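Local coordinates for protein neurotoxin (Clostridium botulinum, PDB 2QN0) that probably cleaves neuronal SNARE proteins as the zinc-dependent light-chain protease of botulinum neurotoxin serotype C1, at residues D12-D15 against I19-L22; N6-S11 against E89-F94; I241-D246 against E349-L354. One frame throughout, in Å; residues are numbered along the deposited sequence.

Contact 1 of 3, residues D12-D15 against I19-L22; sequences DPVD and ILYL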
loop_
_atom_site.group_PDB
_atom_site.type_symbol
_atom_site.label_atom_id
_atom_site.label_comp_id
_atom_site.label_asym_id
_atom_site.label_seq_id
_atom_site.Cartn_x
_atom_site.Cartn_y
_atom_site.Cartn_z
ATOM N N ASP A 12 -16.396 8.937 -16.026
ATOM C CA ASP A 12 -17.645 8.283 -15.632
ATOM C C ASP A 12 -18.364 9.083 -14.553
ATOM O O ASP A 12 -17.741 9.594 -13.623
ATOM C CB ASP A 12 -17.388 6.853 -15.146
ATOM C CG ASP A 12 -16.982 5.918 -16.272
ATOM O OD1 ASP A 12 -17.140 6.301 -17.454
ATOM O OD2 ASP A 12 -16.519 4.795 -15.978
ATOM N N PRO A 13 -19.697 9.201 -14.667
ATOM C CA PRO A 13 -20.535 9.943 -13.722
ATOM C C PRO A 13 -20.572 9.378 -12.306
ATOM O O PRO A 13 -20.471 8.168 -12.107
ATOM C CB PRO A 13 -21.925 9.885 -14.367
ATOM C CG PRO A 13 -21.644 9.634 -15.819
ATOM C CD PRO A 13 -20.517 8.648 -15.759
ATOM N N VAL A 14 -20.727 10.272 -11.334
ATOM C CA VAL A 14 -20.844 9.882 -9.933
ATOM C C VAL A 14 -22.119 9.047 -9.854
ATOM O O VAL A 14 -23.116 9.376 -10.498
ATOM C CB VAL A 14 -20.990 11.129 -9.030
ATOM C CG1 VAL A 14 -21.438 10.724 -7.629
ATOM C CG2 VAL A 14 -19.665 11.877 -8.967
ATOM N N ASP A 15 -22.093 7.963 -9.086
ATOM C CA ASP A 15 -23.270 7.105 -8.968
ATOM C C ASP A 15 -23.631 6.863 -7.507
ATOM O O ASP A 15 -24.438 5.987 -7.191
ATOM C CB ASP A 15 -23.022 5.770 -9.673
ATOM C CG ASP A 15 -21.966 4.932 -8.978
ATOM O OD1 ASP A 15 -21.336 5.444 -8.032
ATOM O OD2 ASP A 15 -21.766 3.764 -9.377
ATOM N N ILE A 19 -18.482 5.658 -7.465
ATOM C CA ILE A 19 -17.826 6.882 -7.912
ATOM C C ILE A 19 -18.416 8.030 -7.104
ATOM O O ILE A 19 -19.622 8.286 -7.151
ATOM C CB ILE A 19 -18.041 7.120 -9.428
ATOM C CG1 ILE A 19 -17.518 5.911 -10.212
ATOM C CG2 ILE A 19 -17.318 8.393 -9.868
ATOM C CD1 ILE A 19 -17.577 6.063 -11.729
ATOM N N LEU A 20 -17.558 8.710 -6.350
ATOM C CA LEU A 20 -17.982 9.805 -5.488
ATOM C C LEU A 20 -16.905 10.873 -5.411
ATOM O O LEU A 20 -15.784 10.680 -5.881
ATOM C CB LEU A 20 -18.206 9.293 -4.059
ATOM C CG LEU A 20 -19.030 8.038 -3.777
ATOM C CD1 LEU A 20 -18.827 7.599 -2.334
ATOM C CD2 LEU A 20 -20.487 8.327 -4.040
ATOM N N TYR A 21 -17.263 12.000 -4.802
ATOM C CA TYR A 21 -16.329 13.092 -4.572
ATOM C C TYR A 21 -16.063 13.034 -3.077
ATOM O O TYR A 21 -16.999 13.050 -2.277
ATOM C CB TYR A 21 -16.951 14.437 -4.950
ATOM C CG TYR A 21 -16.826 14.747 -6.423
ATOM C CD1 TYR A 21 -15.616 15.191 -6.960
ATOM C CD2 TYR A 21 -17.905 14.568 -7.287
ATOM C CE1 TYR A 21 -15.482 15.447 -8.324
ATOM C CE2 TYR A 21 -17.783 14.821 -8.652
ATOM C CZ TYR A 21 -16.570 15.258 -9.161
ATOM O OH TYR A 21 -16.442 15.492 -10.511
ATOM N N LEU A 22 -14.791 12.954 -2.705
ATOM C CA LEU A 22 -14.413 12.854 -1.303
ATOM C C LEU A 22 -13.521 13.987 -0.822
ATOM O O LEU A 22 -12.797 14.603 -1.601
ATOM C CB LEU A 22 -13.674 11.530 -1.054
ATOM C CG LEU A 22 -14.366 10.214 -1.417
ATOM C CD1 LEU A 22 -13.377 9.059 -1.259
ATOM C CD2 LEU A 22 -15.583 10.008 -0.532
#
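Asp15 and Ile19 close a tight turn that leads from the N-terminal loop into strand 19-23. The turn is built on an Asx turn. Asp15 OD1 accepts from the backbone N of Lys17, and also from the N of Asn18. A third bond comes across the contact, from Ile19 N to Asp15 OD1 at 2.9 Å. This donor sits above the carboxylate plane, about 35° out of it. Three backbone N-H groups thus grip one oxygen and fix the carboxylate over the turn. CG of Asp15 lies between its own backbone N and carbonyl carbon (chi1 68°), which brings OD1 back over the residues that follow. The return bond runs from Asp15 N to Ile19 O at 3.2 Å.

Beside this polar end the two segments fit by shape. Ile19 is the main bump. Its CG1-CD1 arm is extended and fills the hollow beside the Asp12-Pro13 backbone. CD1 of Ile19 ends 3.5 Å from CB of Asp12. It also rests against the carbonyl O of Pro13, while CG2 lies against CA of Val14.

Val14 is the bump from the loop side. Its two methyls divide the work. CG2 of Val14 touches the Tyr21 ring obliquely at its CD2-CE2 side, 3.5 Å from CE2. The Tyr21 ring also meets Trp146, and the neighbouring strand 34-38 flanks Ile19 through Lys35 and Phe37. The other methyl, CG1 of Val14, presses closely on the backbone, 3.1 Å from the carbonyl O of Ile19.

Contact 2 of 3, residues N6-S11 against E89-F94; sequences NNFNYS and EIIKLF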
loop_
_atom_site.group_PDB
_atom_site.type_symbol
_atom_site.label_atom_id
_atom_site.label_comp_id
_atom_site.label_asym_id
_atom_site.label_seq_id
_atom_site.Cartn_x
_atom_site.Cartn_y
_atom_site.Cartn_z
ATOM N N ASN A 6 -13.403 -3.455 -10.406
ATOM C CA ASN A 6 -14.250 -2.547 -11.179
ATOM C C ASN A 6 -13.457 -1.803 -12.252
ATOM O O ASN A 6 -12.279 -1.504 -12.069
ATOM C CB ASN A 6 -14.922 -1.519 -10.260
ATOM C CG ASN A 6 -15.920 -2.146 -9.307
ATOM O OD1 ASN A 6 -16.626 -3.089 -9.663
ATOM N ND2 ASN A 6 -15.998 -1.611 -8.094
ATOM N N ASN A 7 -14.116 -1.505 -13.370
ATOM C CA ASN A 7 -13.488 -0.778 -14.470
ATOM C C ASN A 7 -14.069 0.630 -14.527
ATOM O O ASN A 7 -15.270 0.820 -14.333
ATOM C CB ASN A 7 -13.746 -1.492 -15.798
ATOM C CG ASN A 7 -13.002 -2.801 -15.904
ATOM O OD1 ASN A 7 -11.772 -2.824 -15.992
ATOM N ND2 ASN A 7 -13.740 -3.905 -15.887
ATOM N N PHE A 8 -13.219 1.612 -14.806
ATOM C CA PHE A 8 -13.662 3.000 -14.856
ATOM C C PHE A 8 -12.944 3.838 -15.899
ATOM O O PHE A 8 -11.857 3.496 -16.359
ATOM C CB PHE A 8 -13.394 3.701 -13.519
ATOM C CG PHE A 8 -14.059 3.068 -12.338
ATOM C CD1 PHE A 8 -15.424 3.212 -12.127
ATOM C CD2 PHE A 8 -13.304 2.366 -11.403
ATOM C CE1 PHE A 8 -16.031 2.670 -10.998
ATOM C CE2 PHE A 8 -13.900 1.821 -10.272
ATOM C CZ PHE A 8 -15.264 1.973 -10.066
ATOM N N ASN A 9 -13.587 4.952 -16.236
ATOM C CA ASN A 9 -13.048 5.977 -17.119
ATOM C C ASN A 9 -13.116 7.120 -16.120
ATOM O O ASN A 9 -14.086 7.211 -15.364
ATOM C CB ASN A 9 -13.983 6.288 -18.292
ATOM C CG ASN A 9 -14.063 5.161 -19.288
ATOM O OD1 ASN A 9 -13.057 4.757 -19.870
ATOM N ND2 ASN A 9 -15.268 4.644 -19.496
ATOM N N TYR A 10 -12.112 7.986 -16.090
ATOM C CA TYR A 10 -12.134 9.082 -15.133
ATOM C C TYR A 10 -13.393 9.932 -15.291
ATOM O O TYR A 10 -13.914 10.473 -14.315
ATOM C CB TYR A 10 -10.902 9.969 -15.300
ATOM C CG TYR A 10 -10.786 11.020 -14.225
ATOM C CD1 TYR A 10 -10.480 10.665 -12.910
ATOM C CD2 TYR A 10 -11.020 12.367 -14.509
ATOM C CE1 TYR A 10 -10.414 11.623 -11.903
ATOM C CE2 TYR A 10 -10.957 13.336 -13.506
ATOM C CZ TYR A 10 -10.653 12.955 -12.206
ATOM O OH TYR A 10 -10.596 13.902 -11.211
ATOM N N SER A 11 -13.880 10.033 -16.524
ATOM C CA SER A 11 -15.063 10.833 -16.829
ATOM C C SER A 11 -16.399 10.209 -16.422
ATOM O O SER A 11 -17.431 10.882 -16.477
ATOM C CB SER A 11 -15.099 11.150 -18.326
ATOM O OG SER A 11 -15.144 9.956 -19.088
ATOM N N GLU A 89 -4.322 2.307 -15.127
ATOM C CA GLU A 89 -3.109 1.551 -14.829
ATOM C C GLU A 89 -3.291 0.823 -13.496
ATOM O O GLU A 89 -2.974 -0.358 -13.374
ATOM C CB GLU A 89 -1.893 2.485 -14.759
ATOM C CG GLU A 89 -1.522 3.115 -16.106
ATOM C CD GLU A 89 -0.417 4.153 -16.001
ATOM O OE1 GLU A 89 -0.291 4.787 -14.932
ATOM O OE2 GLU A 89 0.316 4.352 -16.997
ATOM N N ILE A 90 -3.806 1.534 -12.499
ATOM C CA ILE A 90 -4.024 0.934 -11.187
ATOM C C ILE A 90 -5.003 -0.235 -11.300
ATOM O O ILE A 90 -4.782 -1.303 -10.730
ATOM C CB ILE A 90 -4.581 1.972 -10.183
ATOM C CG1 ILE A 90 -3.541 3.070 -9.933
ATOM C CG2 ILE A 90 -4.949 1.285 -8.861
ATOM C CD1 ILE A 90 -2.228 2.563 -9.333
ATOM N N ILE A 91 -6.087 -0.033 -12.042
ATOM C CA ILE A 91 -7.082 -1.084 -12.224
ATOM C C ILE A 91 -6.460 -2.316 -12.876
ATOM O O ILE A 91 -6.669 -3.445 -12.425
ATOM C CB ILE A 91 -8.272 -0.588 -13.099
ATOM C CG1 ILE A 91 -9.074 0.461 -12.331
ATOM C CG2 ILE A 91 -9.156 -1.765 -13.508
ATOM C CD1 ILE A 91 -9.563 -0.005 -10.972
ATOM N N LYS A 92 -5.687 -2.102 -13.936
ATOM C CA LYS A 92 -5.066 -3.222 -14.630
ATOM C C LYS A 92 -4.123 -3.979 -13.699
ATOM O O LYS A 92 -4.075 -5.209 -13.718
ATOM C CB LYS A 92 -4.299 -2.735 -15.864
ATOM C CG LYS A 92 -3.747 -3.865 -16.724
ATOM C CD LYS A 92 -3.181 -3.335 -18.034
ATOM C CE LYS A 92 -2.753 -4.472 -18.951
ATOM N NZ LYS A 92 -2.289 -3.951 -20.269
ATOM N N LEU A 93 -3.381 -3.246 -12.877
ATOM C CA LEU A 93 -2.455 -3.893 -11.955
ATOM C C LEU A 93 -3.206 -4.737 -10.926
ATOM O O LEU A 93 -2.761 -5.829 -10.576
ATOM C CB LEU A 93 -1.574 -2.843 -11.268
ATOM C CG LEU A 93 -0.646 -2.123 -12.253
ATOM C CD1 LEU A 93 0.116 -1.025 -11.533
ATOM C CD2 LEU A 93 0.322 -3.127 -12.880
ATOM N N PHE A 94 -4.346 -4.249 -10.442
ATOM C CA PHE A 94 -5.108 -5.035 -9.479
ATOM C C PHE A 94 -5.605 -6.320 -10.129
ATOM O O PHE A 94 -5.655 -7.363 -9.488
ATOM C CB PHE A 94 -6.283 -4.238 -8.907
ATOM C CG PHE A 94 -5.960 -3.539 -7.612
ATOM C CD1 PHE A 94 -5.268 -2.335 -7.606
ATOM C CD2 PHE A 94 -6.313 -4.114 -6.393
ATOM C CE1 PHE A 94 -4.928 -1.710 -6.408
ATOM C CE2 PHE A 94 -5.978 -3.500 -5.188
ATOM C CZ PHE A 94 -5.282 -2.293 -5.196
#
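Ile91 of helix 80-97 packs against the extended N-terminal loop at Asn6, Asn7 and Phe8, in a small contact without hydrogen bonds, in which the methyls of one isoleucine meet a backbone carbonyl, an amide oxygen and a ring edge. The loop leads toward strand 19-23 of the main sheet. Ile91 makes all of the helix's share of the contact. Its two methyls form a fork whose open end faces Asn6 O. CD1 of Ile91 is 3.3 Å from Asn6 O. The other prong, CG2 of Ile91, is 3.4 Å from the same Asn6 O. The bend about CB-CG1 (chi2 -55°) turns CD1 to the side of CG2. Asn6 O is buried here and has no hydrogen-bond partner in the model.

On one side of the fork, Ile91 CG2 touches Asn7 OD1 at 3.8 Å. That oxygen takes its hydrogen bond from Lys95 NZ, one turn further along the helix. On the other side, Ile91 CD1 meets the edge of the Phe8 ring, 4.4 Å from CD2.

Phe8 also packs on Leu87 of the same helix and on Phe37 of strand 34-38. The loop therefore runs between helix 80-97 and strand 34-38, and Asn6 pairs through the backbone with Ile39, just after that strand.

Contact 3 of 3, residues I241-D246 against E349-L354; sequences IAIPND and ELYNEL
Tyr351 and Leu354, one turn apart on helix 344-357, both pack on Ile241 in the loop after the zinc-binding helix. The contact is buried and has no direct hydrogen bond.

Tyr351 comes first. Its CG is anti to the backbone N (chi1 -166°), which sends the ring out from the helix toward the loop. CE1 of Tyr351 lies 4.1 Å from CG2 of Ile241, and the two side chains meet at a slant. The hydroxyl, Tyr351 OH, comes within 4.5 Å of CD1 of Ile243 and meets a water in the plane of the ring. This water is 2.7 Å from Tyr351 OH. It also donates to the backbone, 2.7 Å from the carbonyl O of Ile241. One water thus joins the hydroxyl and the carbonyl of two buried residues. The Tyr351 side chain also touches Glu290 and Ala293 of helix 283-304.

Further along, Glu353 makes salt bridges with Arg109 and Arg331. Leu354 then returns to the contact. CD1 of Ile241 sits 3.6 Å from Leu354 CB, and CD1 of Leu354 is almost as close. Ile241 CG1 occupies the tight site between its own N and carbonyl carbon (chi1 61°), which sends CD1 to Leu354 while CG2 stays by the tyrosine.

Leu354 also packs on Met235 of helix 223-238. That helix carries the HExxH motif, whose His229 and His233 bind the zinc ion with Glu269. The contact joins the loop that follows this zinc-binding helix to helix 344-357, with the side chain of Ile243 about 11 Å from the zinc ion, in the clostridial neurotoxin protease fold of clan MA.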
loop_
_atom_site.group_PDB
_atom_site.type_symbol
_atom_site.label_atom_id
_atom_site.label_comp_id
_atom_site.label_asym_id
_atom_site.label_seq_id
_atom_site.Cartn_x
_atom_site.Cartn_y
_atom_site.Cartn_z
ATOM N N ILE A 241 -0.420 -4.192 13.263
ATOM C CA ILE A 241 0.874 -4.742 13.641
ATOM C C ILE A 241 2.048 -3.983 13.030
ATOM O O ILE A 241 3.162 -4.505 12.953
ATOM C CB ILE A 241 0.984 -6.231 13.252
ATOM C CG1 ILE A 241 0.852 -6.394 11.734
ATOM C CG2 ILE A 241 -0.095 -7.027 13.973
ATOM C CD1 ILE A 241 1.253 -7.761 11.231
ATOM N N ALA A 242 1.804 -2.749 12.598
ATOM C CA ALA A 242 2.868 -1.937 12.009
ATOM C C ALA A 242 3.963 -1.676 13.041
ATOM O O ALA A 242 3.677 -1.466 14.222
ATOM C CB ALA A 242 2.300 -0.607 11.505
ATOM N N ILE A 243 5.215 -1.703 12.596
ATOM C CA ILE A 243 6.351 -1.451 13.484
ATOM C C ILE A 243 6.704 0.028 13.379
ATOM O O ILE A 243 6.809 0.565 12.276
ATOM C CB ILE A 243 7.594 -2.271 13.067
ATOM C CG1 ILE A 243 7.241 -3.759 12.969
ATOM C CG2 ILE A 243 8.727 -2.043 14.070
ATOM C CD1 ILE A 243 6.833 -4.388 14.272
ATOM N N PRO A 244 6.888 0.711 14.522
ATOM C CA PRO A 244 7.228 2.137 14.498
ATOM C C PRO A 244 8.443 2.404 13.611
ATOM O O PRO A 244 9.376 1.601 13.563
ATOM C CB PRO A 244 7.496 2.451 15.968
ATOM C CG PRO A 244 6.583 1.507 16.678
ATOM C CD PRO A 244 6.790 0.223 15.910
ATOM N N ASN A 245 8.429 3.536 12.913
ATOM C CA ASN A 245 9.523 3.888 12.015
ATOM C C ASN A 245 10.866 4.117 12.708
ATOM O O ASN A 245 11.898 4.196 12.044
ATOM C CB ASN A 245 9.151 5.122 11.186
ATOM C CG ASN A 245 8.723 6.296 12.041
ATOM O OD1 ASN A 245 9.439 6.712 12.954
ATOM N ND2 ASN A 245 7.548 6.843 11.748
ATOM N N ASP A 246 10.859 4.218 14.034
ATOM C CA ASP A 246 12.101 4.430 14.775
ATOM C C ASP A 246 12.857 3.125 15.016
ATOM O O ASP A 246 13.958 3.129 15.568
ATOM C CB ASP A 246 11.821 5.122 16.116
ATOM C CG ASP A 246 10.790 4.387 16.950
ATOM O OD1 ASP A 246 10.967 3.176 17.191
ATOM O OD2 ASP A 246 9.802 5.024 17.372
ATOM N N GLU A 349 -0.200 -17.975 13.811
ATOM C CA GLU A 349 -0.377 -18.300 12.402
ATOM C C GLU A 349 -0.690 -17.039 11.598
ATOM O O GLU A 349 -0.125 -16.819 10.526
ATOM C CB GLU A 349 -1.506 -19.322 12.238
ATOM C CG GLU A 349 -1.859 -19.635 10.793
ATOM C CD GLU A 349 -2.982 -20.649 10.674
ATOM O OE1 GLU A 349 -4.027 -20.461 11.332
ATOM O OE2 GLU A 349 -2.822 -21.629 9.917
ATOM N N LEU A 350 -1.588 -16.213 12.124
ATOM C CA LEU A 350 -1.963 -14.969 11.458
ATOM C C LEU A 350 -0.770 -14.023 11.365
ATOM O O LEU A 350 -0.474 -13.474 10.297
ATOM C CB LEU A 350 -3.098 -14.283 12.222
ATOM C CG LEU A 350 -3.515 -12.896 11.720
ATOM C CD1 LEU A 350 -3.987 -12.999 10.271
ATOM C CD2 LEU A 350 -4.628 -12.344 12.606
ATOM N N TYR A 351 -0.079 -13.834 12.486
ATOM C CA TYR A 351 1.070 -12.942 12.503
ATOM C C TYR A 351 2.115 -13.386 11.486
ATOM O O TYR A 351 2.710 -12.555 10.803
ATOM C CB TYR A 351 1.700 -12.895 13.899
ATOM C CG TYR A 351 2.677 -11.756 14.079
ATOM C CD1 TYR A 351 2.236 -10.482 14.434
ATOM C CD2 TYR A 351 4.046 -11.945 13.877
ATOM C CE1 TYR A 351 3.131 -9.423 14.588
ATOM C CE2 TYR A 351 4.948 -10.894 14.026
ATOM C CZ TYR A 351 4.488 -9.640 14.379
ATOM O OH TYR A 351 5.376 -8.598 14.525
ATOM N N ASN A 352 2.341 -14.694 11.388
ATOM C CA ASN A 352 3.323 -15.215 10.444
ATOM C C ASN A 352 2.896 -14.927 9.010
ATOM O O ASN A 352 3.717 -14.552 8.175
ATOM C CB ASN A 352 3.511 -16.719 10.631
ATOM C CG ASN A 352 4.566 -17.283 9.703
ATOM O OD1 ASN A 352 4.256 -17.983 8.741
ATOM N ND2 ASN A 352 5.825 -16.962 9.978
ATOM N N GLU A 353 1.611 -15.107 8.725
ATOM C CA GLU A 353 1.091 -14.834 7.388
ATOM C C GLU A 353 1.345 -13.383 6.999
ATOM O O GLU A 353 1.882 -13.092 5.930
ATOM C CB GLU A 353 -0.417 -15.080 7.338
ATOM C CG GLU A 353 -0.833 -16.523 7.159
ATOM C CD GLU A 353 -2.334 -16.692 7.259
ATOM O OE1 GLU A 353 -3.063 -15.787 6.794
ATOM O OE2 GLU A 353 -2.784 -17.727 7.794
ATOM N N LEU A 354 0.944 -12.475 7.882
ATOM C CA LEU A 354 1.073 -11.041 7.645
ATOM C C LEU A 354 2.491 -10.502 7.510
ATOM O O LEU A 354 2.706 -9.501 6.828
ATOM C CB LEU A 354 0.364 -10.271 8.763
ATOM C CG LEU A 354 -1.130 -10.556 8.923
ATOM C CD1 LEU A 354 -1.662 -9.813 10.134
ATOM C CD2 LEU A 354 -1.869 -10.124 7.654
HETATM O O HOH W 1 4.224 -6.187 14.797
#

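In the fold
From the N terminus, residues 6-11 run along helix 80-97 and form the first half of contact 2. The chain goes straight on into contact 1, which closes a short local turn at the start of strand 19-23. Contact 2 closes much later, at residues 89-94, so contact 1 is nested inside its loop. The two touch where Ile19 CD1 packs on Phe8 CD1 at 3.6 Å. Together they tie the N-terminal loop to the main sheet and to helix 80-97. Contact 3 follows in series on the opposite side of the chain's centre. It ties the loop after helix 223-238 to helix 344-357. Its nearest atoms are about 15 Å from those of contact 2.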